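Side-chain contacts in SGNH hydrolase-type esterase domain-containing protein (Slackia heliotrinireducens DSM 20476, PDB 4S1P), which is a putative SGNH-type hydrolase of the GDSL lipase and acylhydrolase family, probably cleaving ester bonds in a substrate not yet identified: residues G10-T15 against G165-P170; G105-R110 against E159-D164. All blocks are in the same frame, centred on the assembly; numbering follows the deposited sequence.

Contact 1. Residues G10-T15 against G165-P170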
loop_
_atom_site.group_PDB
_atom_site.type_symbol
_atom_site.label_atom_id
_atom_site.label_comp_id
_atom_site.label_asym_id
_atom_site.label_seq_id
_atom_site.Cartn_x
_atom_site.Cartn_y
_atom_site.Cartn_z
ATOM N N GLY A 10 1.418 6.407 0.496
ATOM C CA GLY A 10 0.810 5.653 1.600
ATOM C C GLY A 10 0.697 6.408 2.897
ATOM O O GLY A 10 0.673 7.647 2.910
ATOM N N ASN A 11 0.640 5.649 3.977
ATOM C CA ASN A 11 0.539 6.220 5.309
ATOM C C ASN A 11 1.418 5.425 6.254
ATOM O O ASN A 11 2.461 4.916 5.812
ATOM C CB ASN A 11 -0.914 6.403 5.703
ATOM C CG ASN A 11 -1.657 5.112 5.882
ATOM O OD1 ASN A 11 -1.096 4.029 6.079
ATOM N ND2 ASN A 11 -2.972 5.229 5.845
ATOM N N SER A 12 1.113 5.365 7.558
ATOM C CA SER A 12 2.032 4.675 8.457
ATOM C C SER A 12 2.204 3.183 8.143
ATOM O O SER A 12 3.216 2.603 8.528
ATOM C CB SER A 12 1.649 4.898 9.928
ATOM O OG SER A 12 0.594 4.067 10.265
ATOM N N LEU A 13 1.282 2.541 7.402
ATOM C CA LEU A 13 1.549 1.138 7.034
ATOM C C LEU A 13 2.743 1.020 6.087
ATOM O O LEU A 13 3.409 -0.037 6.013
ATOM C CB LEU A 13 0.312 0.449 6.461
ATOM C CG LEU A 13 -0.714 -0.079 7.478
ATOM C CD1 LEU A 13 -1.363 1.019 8.283
ATOM C CD2 LEU A 13 -1.721 -0.951 6.769
ATOM N N THR A 14 3.025 2.102 5.373
ATOM C CA THR A 14 4.220 2.178 4.542
ATOM C C THR A 14 5.434 2.646 5.338
ATOM O O THR A 14 6.494 2.054 5.212
ATOM C CB THR A 14 3.975 3.133 3.353
ATOM O OG1 THR A 14 3.059 2.509 2.454
ATOM C CG2 THR A 14 5.273 3.412 2.574
ATOM N N THR A 15 5.294 3.690 6.154
ATOM C CA THR A 15 6.466 4.320 6.751
ATOM C C THR A 15 6.919 3.645 8.031
ATOM O O THR A 15 8.098 3.804 8.395
ATOM C CB THR A 15 6.224 5.799 7.041
ATOM O OG1 THR A 15 5.075 5.954 7.878
ATOM C CG2 THR A 15 6.029 6.585 5.765
ATOM N N GLY A 165 -3.347 -4.465 16.507
ATOM C CA GLY A 165 -3.941 -5.386 15.511
ATOM C C GLY A 165 -4.163 -4.772 14.130
ATOM O O GLY A 165 -4.846 -5.378 13.287
ATOM N N VAL A 166 -3.598 -3.587 13.907
ATOM C CA VAL A 166 -3.753 -2.852 12.633
ATOM C C VAL A 166 -2.411 -2.569 11.996
ATOM O O VAL A 166 -2.151 -2.927 10.855
ATOM C CB VAL A 166 -4.490 -1.515 12.834
ATOM C CG1 VAL A 166 -4.486 -0.685 11.546
ATOM C CG2 VAL A 166 -5.924 -1.764 13.276
ATOM N N HIS A 167 -1.542 -1.929 12.745
ATOM C CA HIS A 167 -0.228 -1.577 12.243
ATOM C C HIS A 167 0.677 -2.800 12.294
ATOM O O HIS A 167 0.464 -3.714 13.095
ATOM C CB HIS A 167 0.324 -0.442 13.107
ATOM C CG HIS A 167 -0.411 0.849 12.907
ATOM N ND1 HIS A 167 -1.534 1.195 13.624
ATOM C CD2 HIS A 167 -0.246 1.826 11.987
ATOM C CE1 HIS A 167 -2.003 2.350 13.192
ATOM N NE2 HIS A 167 -1.237 2.755 12.192
ATOM N N PRO A 168 1.698 -2.825 11.434
ATOM C CA PRO A 168 2.635 -3.945 11.428
ATOM C C PRO A 168 3.658 -3.794 12.567
ATOM O O PRO A 168 4.053 -2.689 12.928
ATOM C CB PRO A 168 3.327 -3.801 10.079
ATOM C CG PRO A 168 3.327 -2.306 9.819
ATOM C CD PRO A 168 2.029 -1.791 10.428
ATOM N N SER A 169 4.062 -4.932 13.120
ATOM C CA SER A 169 5.246 -4.984 13.970
ATOM C C SER A 169 6.480 -4.808 13.092
ATOM O O SER A 169 6.405 -4.861 11.879
ATOM C CB SER A 169 5.316 -6.350 14.642
ATOM O OG SER A 169 5.651 -7.326 13.713
ATOM N N PRO A 170 7.658 -4.656 13.702
ATOM C CA PRO A 170 8.840 -4.655 12.871
ATOM C C PRO A 170 8.946 -5.904 11.978
ATOM O O PRO A 170 9.322 -5.784 10.817
ATOM C CB PRO A 170 9.958 -4.589 13.916
ATOM C CG PRO A 170 9.371 -3.781 14.998
ATOM C CD PRO A 170 7.960 -4.300 15.099
#

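Contact 2. Residues G105-R110 against E159-D164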
loop_
_atom_site.group_PDB
_atom_site.type_symbol
_atom_site.label_atom_id
_atom_site.label_comp_id
_atom_site.label_asym_id
_atom_site.label_seq_id
_atom_site.Cartn_x
_atom_site.Cartn_y
_atom_site.Cartn_z
ATOM N N GLY A 105 -0.725 -4.511 -1.234
ATOM C CA GLY A 105 -1.921 -5.141 -0.683
ATOM C C GLY A 105 -1.669 -5.337 0.809
ATOM O O GLY A 105 -0.696 -5.958 1.205
ATOM N N THR A 106 -2.521 -4.801 1.637
ATOM C CA THR A 106 -2.400 -4.956 3.068
ATOM C C THR A 106 -3.399 -6.021 3.587
ATOM O O THR A 106 -4.065 -6.735 2.842
ATOM C CB THR A 106 -2.580 -3.595 3.770
ATOM O OG1 THR A 106 -3.934 -3.118 3.598
ATOM C CG2 THR A 106 -1.592 -2.528 3.237
ATOM N N TRP A 107 -3.446 -6.116 4.903
ATOM C CA TRP A 107 -4.001 -7.255 5.607
ATOM C C TRP A 107 -5.308 -6.868 6.307
ATOM O O TRP A 107 -5.501 -5.709 6.687
ATOM C CB TRP A 107 -2.960 -7.758 6.641
ATOM C CG TRP A 107 -2.366 -6.638 7.390
ATOM C CD1 TRP A 107 -2.880 -6.028 8.490
ATOM C CD2 TRP A 107 -1.164 -5.937 7.065
ATOM N NE1 TRP A 107 -2.088 -4.979 8.866
ATOM C CE2 TRP A 107 -1.027 -4.897 7.999
ATOM C CE3 TRP A 107 -0.205 -6.055 6.036
ATOM C CZ2 TRP A 107 0.031 -4.002 7.959
ATOM C CZ3 TRP A 107 0.831 -5.156 6.004
ATOM C CH2 TRP A 107 0.943 -4.144 6.946
ATOM N N PRO A 108 -6.187 -7.855 6.541
ATOM C CA PRO A 108 -7.293 -7.592 7.467
ATOM C C PRO A 108 -6.706 -7.330 8.854
ATOM O O PRO A 108 -5.629 -7.764 9.160
ATOM C CB PRO A 108 -8.085 -8.919 7.474
ATOM C CG PRO A 108 -7.070 -9.944 7.129
ATOM C CD PRO A 108 -6.114 -9.280 6.169
ATOM N N TYR A 109 -7.449 -6.624 9.674
ATOM C CA TYR A 109 -7.043 -6.406 11.043
ATOM C C TYR A 109 -7.086 -7.728 11.824
ATOM O O TYR A 109 -7.787 -8.659 11.473
ATOM C CB TYR A 109 -7.993 -5.426 11.688
ATOM C CG TYR A 109 -8.039 -4.058 11.128
ATOM C CD1 TYR A 109 -7.077 -3.603 10.232
ATOM C CD2 TYR A 109 -9.039 -3.165 11.540
ATOM C CE1 TYR A 109 -7.132 -2.305 9.742
ATOM C CE2 TYR A 109 -9.072 -1.860 11.072
ATOM C CZ TYR A 109 -8.117 -1.436 10.175
ATOM O OH TYR A 109 -8.174 -0.114 9.742
ATOM N N ARG A 110 -6.308 -7.792 12.891
ATOM C CA ARG A 110 -6.274 -8.993 13.702
ATOM C C ARG A 110 -7.636 -9.303 14.315
ATOM O O ARG A 110 -8.312 -8.428 14.834
ATOM C CB ARG A 110 -5.202 -8.866 14.771
ATOM C CG ARG A 110 -5.126 -10.107 15.617
ATOM C CD ARG A 110 -3.903 -10.143 16.482
ATOM N NE ARG A 110 -3.757 -11.434 17.145
ATOM C CZ ARG A 110 -2.674 -11.776 17.832
ATOM N NH1 ARG A 110 -1.693 -10.908 17.972
ATOM N NH2 ARG A 110 -2.587 -12.971 18.403
ATOM N N GLU A 159 3.487 -12.381 16.006
ATOM C CA GLU A 159 4.759 -11.917 15.456
ATOM C C GLU A 159 4.550 -10.696 14.564
ATOM O O GLU A 159 5.343 -9.754 14.614
ATOM C CB GLU A 159 5.429 -13.023 14.638
ATOM C CG GLU A 159 6.765 -12.622 14.045
ATOM C CD GLU A 159 7.493 -13.740 13.320
ATOM O OE1 GLU A 159 6.950 -14.857 13.181
ATOM O OE2 GLU A 159 8.638 -13.494 12.891
ATOM N N LEU A 160 3.477 -10.736 13.744
ATOM C CA LEU A 160 3.379 -9.793 12.630
ATOM C C LEU A 160 2.615 -8.485 12.874
ATOM O O LEU A 160 2.869 -7.478 12.193
ATOM C CB LEU A 160 2.817 -10.515 11.391
ATOM C CG LEU A 160 3.659 -11.692 10.918
ATOM C CD1 LEU A 160 2.943 -12.442 9.802
ATOM C CD2 LEU A 160 5.056 -11.245 10.508
ATOM N N TYR A 161 1.684 -8.502 13.821
ATOM C CA TYR A 161 0.919 -7.332 14.165
ATOM C C TYR A 161 1.526 -6.569 15.334
ATOM O O TYR A 161 2.015 -7.184 16.314
ATOM C CB TYR A 161 -0.503 -7.719 14.566
ATOM C CG TYR A 161 -1.429 -8.161 13.442
ATOM C CD1 TYR A 161 -2.132 -7.240 12.710
ATOM C CD2 TYR A 161 -1.633 -9.514 13.152
ATOM C CE1 TYR A 161 -2.974 -7.642 11.694
ATOM C CE2 TYR A 161 -2.473 -9.924 12.146
ATOM C CZ TYR A 161 -3.161 -8.990 11.433
ATOM O OH TYR A 161 -4.000 -9.453 10.457
ATOM N N ALA A 162 1.368 -5.249 15.293
ATOM C CA ALA A 162 1.539 -4.381 16.460
ATOM C C ALA A 162 0.408 -4.651 17.459
ATOM O O ALA A 162 -0.563 -5.349 17.166
ATOM C CB ALA A 162 1.581 -2.900 16.072
ATOM N N ALA A 163 0.568 -4.118 18.659
ATOM C CA ALA A 163 -0.417 -4.284 19.709
ATOM C C ALA A 163 -1.840 -3.957 19.320
ATOM O O ALA A 163 -2.771 -4.610 19.812
ATOM C CB ALA A 163 -0.010 -3.478 20.928
ATOM N N ASP A 164 -2.011 -2.966 18.446
ATOM C CA ASP A 164 -3.343 -2.541 18.051
ATOM C C ASP A 164 -4.048 -3.471 17.035
ATOM O O ASP A 164 -5.234 -3.271 16.748
ATOM C CB ASP A 164 -3.348 -1.064 17.583
ATOM C CG ASP A 164 -2.688 -0.837 16.201
ATOM O OD1 ASP A 164 -2.106 -1.772 15.596
ATOM O OD2 ASP A 164 -2.749 0.333 15.763
HETATM O O HOH W 1 -1.818 -7.753 18.045
#

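Contact 1. Residues G10-T15 against G165-P170
Ser12 reaches the edge of the His167 imidazole with its hydroxyl, which lies in the plane of the ring. OG stands 2.9 Å from CD2 of His167 and 3.0 Å from NE2 of the same ring, so it faces the CD2-NE2 side rather than pointing squarely at the nitrogen. The serine torsion sets OG between its own backbone N and carbonyl carbon (chi1 79°). Beside this polar meeting lies an apolar one. The Leu13 side chain crosses that of His167 at about a right angle, its CD1 coming within 4.0 Å of His167 CD2, while Leu13 CG rests 4.4 Å from CD of the Pro168 ring. The start of helix 12-15 is fixed by Asn11, the N-cap residue, whose OD1 accepts from Leu13 N at 3.1 Å in a nearly straight bond (167°); Gln70 donates to the same oxygen. At its far side the imidazole is tied through ND1 to Asp164 OD2. An unknown ligand, probably from the crystallisation liquor, sits beside Ser12 and takes hydrogen bonds from Ser12 N and Asn11 ND2. Ser12, His167 and Asp164 match the Ser-His-Asp catalytic triad of SGNH hydrolases, with Ser12 probably the nucleophile. The ring is gripped at ND1 and has its opposite edge at the hydroxyl, a layout consistent with NE2 serving as the base toward Ser12 during ester cleavage.

Contact 2. Residues G105-R110 against E159-D164
Trp107 meets Tyr161 obliquely, its CD1 3.6 Å from CE1 of the tyrosine, with the phenol plane at 89° to the indole's five-membered ring. Its indole NE1 is bonded to Val166 O, and Phe152 stacks on the same tryptophan while meeting Tyr161 edge-to-face, so the three aromatics pack together. Pro108 follows with its carbonyl. Tyr161 OH donates to Pro108 O at 2.7 Å, the oxygen lying in the plane of the phenol ring at its edge, with the hydroxyl tilted 25° from the carbonyl plane. The CA-CB bond of Tyr109 points away from the 159-164 segment, and its hydroxyl bonds Ser73. Arg110 then closes over the phenol: its CB sits 3.7 Å from the ring centroid and almost exactly on the ring normal, a CH-pi contact over the face. In the conformer described, one of two, CG is anti to the backbone N (chi1 -179°) and the chain runs extended past the ring, CD lying 4.1 Å from Tyr161 CD2; in this conformer a water also bridges NH1 to Ala162 O, and NH2 forms a salt bridge with Asp158. Replacing Tyr161 by an alanine would probably open a gap between Trp107 and Arg110 and leave the Pro108 carbonyl without its phenol donor. The segments involved are the loop leaving the C-terminal end of strand 100-105 and the turn after helix 157-160, which leads to Asp164 of the probable triad; loops following the strands of a parallel sheet build the active site in the SGNH hydrolase fold.

Contacts 1 and 2 lie with their centres about 8 Å apart and share one continuous chain, since 159-164 runs straight into 165-170. The probable triad is divided between them: Ser12 and His167 belong to contact 1, Asp164 to contact 2. Two probable hydrogen bonds tie the segments further, His167 O to Ala162 N at 2.8 Å and Ser169 OG to Glu159 O at 2.6 Å. Packing adds to this where Val166 CG1 approaches Tyr109 CE1 at 3.6 Å. The unknown ligand lies about 3 Å from the side chain of Ser12 and about 4 Å from that of Tyr109, so both contacts border the site where this ligand is bound.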